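Local coordinates for endo-pectate lyase (Erwinia chrysanthemi, PDB 3B4N), which probably cleaves polygalacturonate and methyl-esterified pectins within the chain by calcium-dependent elimination, leaving unsaturated galacturonosyl ends, at residues T22-S27 and V98-V103; G248-S253 and D278-V283; P306-E311 and C334-S339. One frame throughout, in Å; residues are numbered along the deposited sequence.

Contact 1 of 3, residues T22-S27 and V98-V103; sequences TTLMLS and VVSNAV. With EDO (1,2-ethanediol), chain G.
Thr22 opens the contact by turning its side chain toward Val98 and Ser100. Its hydroxyl stands beside the backbone N, which brings OG1 to 3.2 Å from Val98 O; a hydrogen bond is possible there, although the single proton has another acceptor within reach. Threonine suits the place because it also offers a methyl: CG2, anti to the backbone N, lies against Ser100 CB. Water 1 adds a polar link, accepting from Thr22 N and donating to Val99 O at 2.8 Å, while Thr22 O receives a CA-H...O contact from Ser100. Thr23 faces mostly away, and its hydroxyl, OG1, sits 2.6 Å from O2 of an ethanediol that probably comes from the crystallisation liquor.

Leu24 supplies much of the apolar contact, with Val103 as its partner. Its CB and CD2 cover Ser100 OG, itself hydrogen-bonded to Asn101 O and Val88 N, and CD2 meets Val103 CG2 at 3.6 Å, the two side chains crossing at about a right angle. Val103 CG1 reaches the backbone instead, 3.3 Å from Leu24 O, so the branched valine straddles leucine side chain and peptide. Met25 points the other way and packs on Asn186 and Ile188 of strand 181-189. Leu26 returns to the contact, its CB 3.8 Å from Val103 CG2.

The two segments run nearly the same way, 20° apart, but belong to different sheets: strand 22-29 pairs with 32-39, strand 97-104 with 85-92. Three- and four-stranded antiparallel sheets with the first and last strands side by side at an edge are consistent with a fibronectin type III-like sandwich. Without a backbone hydrogen-bond ladder between them, the segments rely on side chains and a water at the Thr22 end and on leucine-valine packing at the other.

Contact 2 of 3, residues G248-S253 and D278-V283; sequences GKLWRS and DSIAGV
Strands 251-253 and 281-283 run parallel, 9° apart with axes 4.9 Å from each other, in a register that sets Trp251 beside Ala281 and Arg252 beside Gly282. Ile280 O receives Trp251 N at 3.0 Å, Trp251 O receives Gly282 N, and Gly282 O accepts Ser253 N almost straight, with 173° at the hydrogen. Earlier, Gly248 O takes Ser279 N and, weakly, Asp278 N.

Trp251 extends along its neighbour, its CG anti to the backbone N (chi1 172°). Val283 CG1 meets the ring at its edge, 3.6 Å from CZ3, and Ala281 CB lies 3.8 Å from CE3; the methyl of Ala281 and the branched end of Val283 fit closely against the broad ring. The indole NE1 is hydrogen-bonded to His228 on the preceding strand.

Both segments turn a corner at equivalent places, Leu250 and Ile280, as successive coils of the right-handed parallel beta-helix do. These aliphatic side chains meet obliquely, CD2 of leucine 4.0 Å from CG2 of isoleucine, and Ile280 continues onto Leu296 and Ile298.

Beside Trp251, Arg252 turns to the other face. Its bend at chi2 lays CD over Gly282, 3.6 Å from Gly282 O, where the lack of a side chain makes room. NH2 goes on to a hydrogen bond with Asn284, and the guanidinium makes a cation-pi contact with Phe312. Water 2 joins Lys249 NZ to Ser279 OG, the latter at 2.7 Å.

Contact 3 of 3, residues P306-E311 and C334-S339; sequences PPVCEE and CKVSRS
Cys309 and Cys334 point at each other and join through a disulfide, SG to SG 2.0 Å. The half-cystines approach differently. Cys309 carries SG anti to its backbone N, with chi1 -172°, whereas Cys334 holds SG anti to the carbonyl carbon; the C-S-S-C torsion of -81° then turns the two CB atoms about a quarter turn apart, close to the relaxed value for a disulfide.

On one flank stands Val336. Its CG1 touches Cys309 CB at 3.8 Å, and CG2 looks toward Val308 CG1 at a looser 4.3 Å, so the valine methyls pack beside the CB of Cys309, next to the bridge. Val308 also packs on Ile280 and Trp329. Glu311 approaches the bridge with its aliphatic part, CG lying 3.7 Å from Cys334 SG, and its extended chain delivers the carboxylate to Thr331 and, in a salt bridge, to Arg285. Thr331 OG1 is also hydrogen-bonded to Cys334 N, so one hydroxyl ties the glutamate to the backbone of the half-cystine.

Strands 309-311 and 334-336 run in nearly opposite directions, 165° apart, yet their axes stay 7.9 Å from each other, too far for sheet pairing. The former follows strand 276-284 in one face of the beta-helix, and the latter pairs with strand 290-298 in another. What joins them here is therefore covalent and apolar: the disulfide ties together two walls at the C-terminal end of the beta-helix, bridging a separation that backbone hydrogen bonds would not span.

All three contacts are largely buried, but they lie in different parts of the fold. Contact 1 belongs to the N-terminal sandwich, on the opposite side of the chain's centre from the other two, with centres about 30 Å and about 34 Å from theirs. Contacts 2 and 3 are about 10 Å apart between centres and share the beta-helix: strand 276-284 of contact 2 neighbours strand 309-313 of contact 3, with probable hydrogen bonds from Ala281 N to Val308 O and from Glu310 N to Ala281 O. Contact 2 relies on backbone hydrogen bonds between neighbouring strands; between walls, contact 3 relies on a disulfide with apolar packing beside it; between sheets, contact 1 mixes hydroxyls, water and aliphatic groups.

Contact 1 of 3, residues T22-S27 and V98-V103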
loop_
_atom_site.group_PDB
_atom_site.type_symbol
_atom_site.label_atom_id
_atom_site.label_comp_id
_atom_site.label_asym_id
_atom_site.label_seq_id
_atom_site.Cartn_x
_atom_site.Cartn_y
_atom_site.Cartn_z
ATOM N N THR A 22 6.708 10.612 15.191
ATOM C CA THR A 22 6.977 9.937 13.932
ATOM C C THR A 22 7.467 8.533 14.261
ATOM O O THR A 22 8.351 8.367 15.097
ATOM C CB THR A 22 8.079 10.661 13.129
ATOM O OG1 THR A 22 7.681 12.015 12.886
ATOM C CG2 THR A 22 8.328 9.958 11.800
ATOM N N THR A 23 6.871 7.526 13.627
ATOM C CA THR A 23 7.284 6.141 13.828
ATOM C C THR A 23 7.800 5.636 12.488
ATOM O O THR A 23 7.135 5.758 11.457
ATOM C CB THR A 23 6.124 5.247 14.303
ATOM O OG1 THR A 23 5.699 5.669 15.607
ATOM C CG2 THR A 23 6.572 3.791 14.370
ATOM N N LEU A 24 9.004 5.078 12.522
ATOM C CA LEU A 24 9.680 4.574 11.342
ATOM C C LEU A 24 9.814 3.055 11.340
ATOM O O LEU A 24 10.009 2.435 12.387
ATOM C CB LEU A 24 11.076 5.199 11.274
ATOM C CG LEU A 24 11.983 4.817 10.098
ATOM C CD1 LEU A 24 11.334 5.263 8.800
ATOM C CD2 LEU A 24 13.356 5.484 10.250
ATOM N N MET A 25 9.679 2.468 10.155
ATOM C CA MET A 25 9.850 1.031 9.971
ATOM C C MET A 25 10.733 0.821 8.755
ATOM O O MET A 25 10.777 1.654 7.849
ATOM C CB MET A 25 8.507 0.335 9.764
ATOM C CG MET A 25 7.639 0.347 11.003
ATOM S SD MET A 25 6.029 -0.362 10.670
ATOM C CE MET A 25 6.445 -1.992 10.493
ATOM N N LEU A 26 11.420 -0.311 8.730
ATOM C CA LEU A 26 12.331 -0.647 7.649
ATOM C C LEU A 26 12.033 -2.003 7.023
ATOM O O LEU A 26 11.638 -2.936 7.717
ATOM C CB LEU A 26 13.764 -0.688 8.201
ATOM C CG LEU A 26 14.820 -1.480 7.426
ATOM C CD1 LEU A 26 15.159 -0.740 6.155
ATOM C CD2 LEU A 26 16.073 -1.678 8.288
ATOM N N SER A 27 12.222 -2.103 5.710
ATOM C CA SER A 27 12.074 -3.382 5.019
ATOM C C SER A 27 13.148 -3.485 3.942
ATOM O O SER A 27 13.276 -2.611 3.096
ATOM C CB SER A 27 10.698 -3.533 4.375
ATOM O OG SER A 27 10.571 -4.846 3.844
ATOM N N VAL A 98 10.475 16.662 14.348
ATOM C CA VAL A 98 9.778 15.511 14.899
ATOM C C VAL A 98 10.548 14.298 14.390
ATOM O O VAL A 98 10.288 13.783 13.303
ATOM C CB VAL A 98 8.316 15.489 14.415
ATOM C CG1 VAL A 98 7.520 14.465 15.197
ATOM C CG2 VAL A 98 7.699 16.880 14.585
ATOM N N VAL A 99 11.507 13.858 15.193
ATOM C CA VAL A 99 12.373 12.752 14.825
ATOM C C VAL A 99 11.848 11.397 15.227
ATOM O O VAL A 99 11.403 11.189 16.353
ATOM C CB VAL A 99 13.770 12.936 15.439
ATOM C CG1 VAL A 99 14.714 11.875 14.919
ATOM C CG2 VAL A 99 14.299 14.325 15.097
ATOM N N SER A 100 11.914 10.467 14.286
ATOM C CA SER A 100 11.458 9.111 14.507
ATOM C C SER A 100 12.424 8.284 15.335
ATOM O O SER A 100 13.542 8.703 15.656
ATOM C CB SER A 100 11.304 8.397 13.166
ATOM O OG SER A 100 12.597 8.101 12.629
ATOM N N ASN A 101 11.951 7.092 15.676
ATOM C CA ASN A 101 12.763 6.106 16.361
ATOM C C ASN A 101 13.760 5.684 15.289
ATOM O O ASN A 101 13.530 5.902 14.090
ATOM C CB ASN A 101 11.922 4.882 16.708
ATOM C CG ASN A 101 11.199 4.322 15.491
ATOM O OD1 ASN A 101 11.559 3.269 14.938
ATOM N ND2 ASN A 101 10.188 5.030 15.061
ATOM N N ALA A 102 14.853 5.067 15.710
ATOM C CA ALA A 102 15.837 4.572 14.764
ATOM C C ALA A 102 15.435 3.161 14.328
ATOM O O ALA A 102 14.774 2.435 15.076
ATOM C CB ALA A 102 17.212 4.517 15.426
ATOM N N VAL A 103 15.802 2.799 13.104
ATOM C CA VAL A 103 15.592 1.440 12.612
ATOM C C VAL A 103 16.956 1.026 12.077
ATOM O O VAL A 103 17.772 1.880 11.715
ATOM C CB VAL A 103 14.543 1.334 11.488
ATOM C CG1 VAL A 103 13.169 1.694 12.027
ATOM C CG2 VAL A 103 14.934 2.214 10.321
HETATM C C1 EDO G . 3.089 8.838 14.504
HETATM O O1 EDO G . 2.141 8.502 13.346
HETATM C C2 EDO G . 2.930 7.937 15.735
HETATM O O2 EDO G . 3.259 6.479 15.292
HETATM O O HOH W 1 8.760 11.034 17.265
#

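Contact 2 of 3, residues G248-S253 and D278-V283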
loop_
_atom_site.group_PDB
_atom_site.type_symbol
_atom_site.label_atom_id
_atom_site.label_comp_id
_atom_site.label_asym_id
_atom_site.label_seq_id
_atom_site.Cartn_x
_atom_site.Cartn_y
_atom_site.Cartn_z
ATOM N N GLY A 248 0.204 -8.423 -9.401
ATOM C CA GLY A 248 -0.825 -8.638 -10.403
ATOM C C GLY A 248 -1.411 -7.278 -10.747
ATOM O O GLY A 248 -1.266 -6.791 -11.866
ATOM N N LYS A 249 -2.092 -6.664 -9.785
ATOM C CA LYS A 249 -2.653 -5.335 -9.990
ATOM C C LYS A 249 -2.801 -4.628 -8.657
ATOM O O LYS A 249 -2.829 -5.264 -7.605
ATOM C CB LYS A 249 -3.998 -5.396 -10.724
ATOM C CG LYS A 249 -5.061 -6.220 -10.065
ATOM C CD LYS A 249 -6.404 -6.076 -10.808
ATOM C CE LYS A 249 -6.349 -6.603 -12.241
ATOM N NZ LYS A 249 -6.146 -8.082 -12.317
ATOM N N LEU A 250 -2.870 -3.304 -8.698
ATOM C CA LEU A 250 -3.004 -2.528 -7.476
ATOM C C LEU A 250 -4.406 -2.590 -6.894
ATOM O O LEU A 250 -4.570 -2.806 -5.694
ATOM C CB LEU A 250 -2.638 -1.065 -7.743
ATOM C CG LEU A 250 -2.902 -0.058 -6.614
ATOM C CD1 LEU A 250 -2.078 -0.403 -5.373
ATOM C CD2 LEU A 250 -2.572 1.337 -7.120
ATOM N N TRP A 251 -5.415 -2.428 -7.741
ATOM C CA TRP A 251 -6.796 -2.393 -7.265
ATOM C C TRP A 251 -7.753 -3.001 -8.256
ATOM O O TRP A 251 -7.628 -2.797 -9.467
ATOM C CB TRP A 251 -7.185 -0.930 -7.014
ATOM C CG TRP A 251 -8.628 -0.663 -6.689
ATOM C CD1 TRP A 251 -9.190 -0.570 -5.441
ATOM C CD2 TRP A 251 -9.660 -0.318 -7.619
ATOM N NE1 TRP A 251 -10.506 -0.172 -5.543
ATOM C CE2 TRP A 251 -10.818 -0.009 -6.869
ATOM C CE3 TRP A 251 -9.714 -0.231 -9.016
ATOM C CZ2 TRP A 251 -12.019 0.382 -7.470
ATOM C CZ3 TRP A 251 -10.912 0.158 -9.614
ATOM C CH2 TRP A 251 -12.046 0.459 -8.840
ATOM N N ARG A 252 -8.707 -3.760 -7.733
ATOM C CA ARG A 252 -9.724 -4.368 -8.569
ATOM C C ARG A 252 -11.101 -4.228 -7.944
ATOM O O ARG A 252 -11.318 -4.589 -6.782
ATOM C CB ARG A 252 -9.434 -5.855 -8.787
ATOM C CG ARG A 252 -10.418 -6.563 -9.728
ATOM C CD ARG A 252 -10.441 -5.927 -11.125
ATOM N NE ARG A 252 -11.017 -6.821 -12.137
ATOM C CZ ARG A 252 -12.227 -6.690 -12.676
ATOM N NH1 ARG A 252 -12.647 -7.563 -13.592
ATOM N NH2 ARG A 252 -13.019 -5.689 -12.317
ATOM N N SER A 253 -12.022 -3.662 -8.710
ATOM C CA SER A 253 -13.408 -3.579 -8.278
ATOM C C SER A 253 -13.849 -5.022 -8.524
ATOM O O SER A 253 -13.674 -5.537 -9.622
ATOM C CB SER A 253 -14.192 -2.648 -9.190
ATOM O OG SER A 253 -15.580 -2.761 -8.931
ATOM N N ASP A 278 1.225 -6.389 -13.559
ATOM C CA ASP A 278 0.498 -6.682 -14.786
ATOM C C ASP A 278 -0.379 -5.534 -15.269
ATOM O O ASP A 278 -0.468 -5.287 -16.472
ATOM C CB ASP A 278 -0.325 -7.960 -14.619
ATOM C CG ASP A 278 0.542 -9.180 -14.377
ATOM O OD1 ASP A 278 1.588 -9.312 -15.044
ATOM O OD2 ASP A 278 0.181 -10.015 -13.526
ATOM N N SER A 279 -1.026 -4.842 -14.333
ATOM C CA SER A 279 -1.877 -3.694 -14.632
ATOM C C SER A 279 -2.103 -2.960 -13.322
ATOM O O SER A 279 -1.807 -3.493 -12.255
ATOM C CB SER A 279 -3.218 -4.123 -15.237
ATOM O OG SER A 279 -3.941 -4.955 -14.357
ATOM N N ILE A 280 -2.625 -1.745 -13.388
ATOM C CA ILE A 280 -2.839 -0.985 -12.170
ATOM C C ILE A 280 -4.253 -1.103 -11.598
ATOM O O ILE A 280 -4.425 -1.553 -10.463
ATOM C CB ILE A 280 -2.483 0.511 -12.395
ATOM C CG1 ILE A 280 -1.016 0.638 -12.817
ATOM C CG2 ILE A 280 -2.728 1.311 -11.123
ATOM C CD1 ILE A 280 -0.023 0.148 -11.777
ATOM N N ALA A 281 -5.257 -0.743 -12.392
ATOM C CA ALA A 281 -6.640 -0.752 -11.931
ATOM C C ALA A 281 -7.603 -1.402 -12.901
ATOM O O ALA A 281 -7.437 -1.302 -14.113
ATOM C CB ALA A 281 -7.086 0.675 -11.676
ATOM N N GLY A 282 -8.623 -2.047 -12.342
ATOM C CA GLY A 282 -9.653 -2.688 -13.139
ATOM C C GLY A 282 -11.022 -2.212 -12.679
ATOM O O GLY A 282 -11.440 -2.498 -11.551
ATOM N N VAL A 283 -11.715 -1.486 -13.550
ATOM C CA VAL A 283 -13.041 -0.952 -13.245
ATOM C C VAL A 283 -14.126 -1.683 -14.019
ATOM O O VAL A 283 -13.910 -2.104 -15.156
ATOM C CB VAL A 283 -13.149 0.570 -13.597
ATOM C CG1 VAL A 283 -12.221 1.383 -12.707
ATOM C CG2 VAL A 283 -12.820 0.807 -15.065
HETATM O O HOH W 2 -3.578 -7.595 -14.125
#

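Contact 3 of 3, residues P306-E311 and C334-S339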
loop_
_atom_site.group_PDB
_atom_site.type_symbol
_atom_site.label_atom_id
_atom_site.label_comp_id
_atom_site.label_asym_id
_atom_site.label_seq_id
_atom_site.Cartn_x
_atom_site.Cartn_y
_atom_site.Cartn_z
ATOM N N PRO A 306 3.301 -1.158 -17.838
ATOM C CA PRO A 306 2.059 -1.931 -17.906
ATOM C C PRO A 306 0.841 -1.067 -18.186
ATOM O O PRO A 306 0.899 0.153 -18.084
ATOM C CB PRO A 306 1.975 -2.523 -16.511
ATOM C CG PRO A 306 2.396 -1.339 -15.673
ATOM C CD PRO A 306 3.592 -0.763 -16.447
ATOM N N PRO A 307 -0.275 -1.694 -18.588
ATOM C CA PRO A 307 -1.483 -0.909 -18.839
ATOM C C PRO A 307 -1.882 -0.371 -17.461
ATOM O O PRO A 307 -1.687 -1.050 -16.446
ATOM C CB PRO A 307 -2.468 -1.943 -19.393
ATOM C CG PRO A 307 -1.945 -3.252 -18.914
ATOM C CD PRO A 307 -0.454 -3.102 -18.980
ATOM N N VAL A 308 -2.414 0.841 -17.409
ATOM C CA VAL A 308 -2.779 1.428 -16.125
ATOM C C VAL A 308 -4.235 1.139 -15.773
ATOM O O VAL A 308 -4.507 0.272 -14.941
ATOM C CB VAL A 308 -2.455 2.942 -16.136
ATOM C CG1 VAL A 308 -2.869 3.597 -14.827
ATOM C CG2 VAL A 308 -0.950 3.117 -16.354
ATOM N N CYS A 309 -5.173 1.820 -16.414
ATOM C CA CYS A 309 -6.587 1.587 -16.117
ATOM C C CYS A 309 -7.220 0.746 -17.209
ATOM O O CYS A 309 -7.133 1.080 -18.387
ATOM C CB CYS A 309 -7.321 2.920 -16.005
ATOM S SG CYS A 309 -9.050 2.854 -15.419
ATOM N N GLU A 310 -7.846 -0.356 -16.820
ATOM C CA GLU A 310 -8.507 -1.222 -17.786
ATOM C C GLU A 310 -9.980 -1.311 -17.445
ATOM O O GLU A 310 -10.353 -1.383 -16.268
ATOM C CB GLU A 310 -7.885 -2.622 -17.782
ATOM C CG GLU A 310 -6.421 -2.634 -18.217
ATOM C CD GLU A 310 -5.821 -4.020 -18.237
ATOM O OE1 GLU A 310 -6.017 -4.772 -17.262
ATOM O OE2 GLU A 310 -5.145 -4.357 -19.232
ATOM N N GLU A 311 -10.813 -1.283 -18.480
ATOM C CA GLU A 311 -12.261 -1.373 -18.314
ATOM C C GLU A 311 -12.729 -2.800 -18.544
ATOM O O GLU A 311 -12.229 -3.492 -19.436
ATOM C CB GLU A 311 -12.965 -0.414 -19.278
ATOM C CG GLU A 311 -12.793 1.039 -18.854
ATOM C CD GLU A 311 -13.441 2.047 -19.781
ATOM O OE1 GLU A 311 -13.422 3.245 -19.430
ATOM O OE2 GLU A 311 -13.962 1.667 -20.852
ATOM N N CYS A 334 -12.286 5.655 -16.557
ATOM C CA CYS A 334 -10.847 5.665 -16.340
ATOM C C CYS A 334 -10.380 7.112 -16.392
ATOM O O CYS A 334 -9.970 7.621 -17.443
ATOM C CB CYS A 334 -10.129 4.843 -17.403
ATOM S SG CYS A 334 -10.156 3.045 -17.128
ATOM N N LYS A 335 -10.468 7.777 -15.247
ATOM C CA LYS A 335 -10.068 9.167 -15.130
ATOM C C LYS A 335 -8.576 9.240 -14.850
ATOM O O LYS A 335 -8.139 9.608 -13.757
ATOM C CB LYS A 335 -10.859 9.857 -14.017
ATOM C CG LYS A 335 -12.324 10.135 -14.356
ATOM C CD LYS A 335 -12.446 11.268 -15.363
ATOM C CE LYS A 335 -13.902 11.617 -15.646
ATOM N NZ LYS A 335 -14.010 12.730 -16.633
ATOM N N VAL A 336 -7.803 8.848 -15.848
ATOM C CA VAL A 336 -6.358 8.890 -15.773
ATOM C C VAL A 336 -5.866 9.431 -17.114
ATOM O O VAL A 336 -6.361 9.049 -18.175
ATOM C CB VAL A 336 -5.750 7.487 -15.477
ATOM C CG1 VAL A 336 -6.102 6.509 -16.585
ATOM C CG2 VAL A 336 -4.239 7.596 -15.328
ATOM N N SER A 337 -4.920 10.359 -17.053
ATOM C CA SER A 337 -4.349 10.960 -18.254
ATOM C C SER A 337 -2.890 10.528 -18.339
ATOM O O SER A 337 -2.313 10.085 -17.346
ATOM C CB SER A 337 -4.422 12.490 -18.176
ATOM O OG SER A 337 -5.745 12.964 -17.960
ATOM N N ARG A 338 -2.289 10.653 -19.518
ATOM C CA ARG A 338 -0.892 10.277 -19.685
ATOM C C ARG A 338 0.008 10.999 -18.690
ATOM O O ARG A 338 1.027 10.462 -18.267
ATOM C CB ARG A 338 -0.410 10.597 -21.103
ATOM C CG ARG A 338 -0.371 9.407 -22.039
ATOM C CD ARG A 338 -1.722 9.145 -22.663
ATOM N NE ARG A 338 -1.634 8.171 -23.747
ATOM C CZ ARG A 338 -2.613 7.938 -24.613
ATOM N NH1 ARG A 338 -2.455 7.034 -25.569
ATOM N NH2 ARG A 338 -3.750 8.614 -24.527
ATOM N N SER A 339 -0.373 12.218 -18.323
ATOM C CA SER A 339 0.401 13.026 -17.385
ATOM C C SER A 339 0.310 12.503 -15.956
ATOM O O SER A 339 1.040 12.958 -15.071
ATOM C CB SER A 339 -0.094 14.475 -17.413
ATOM O OG SER A 339 -1.424 14.568 -16.930
#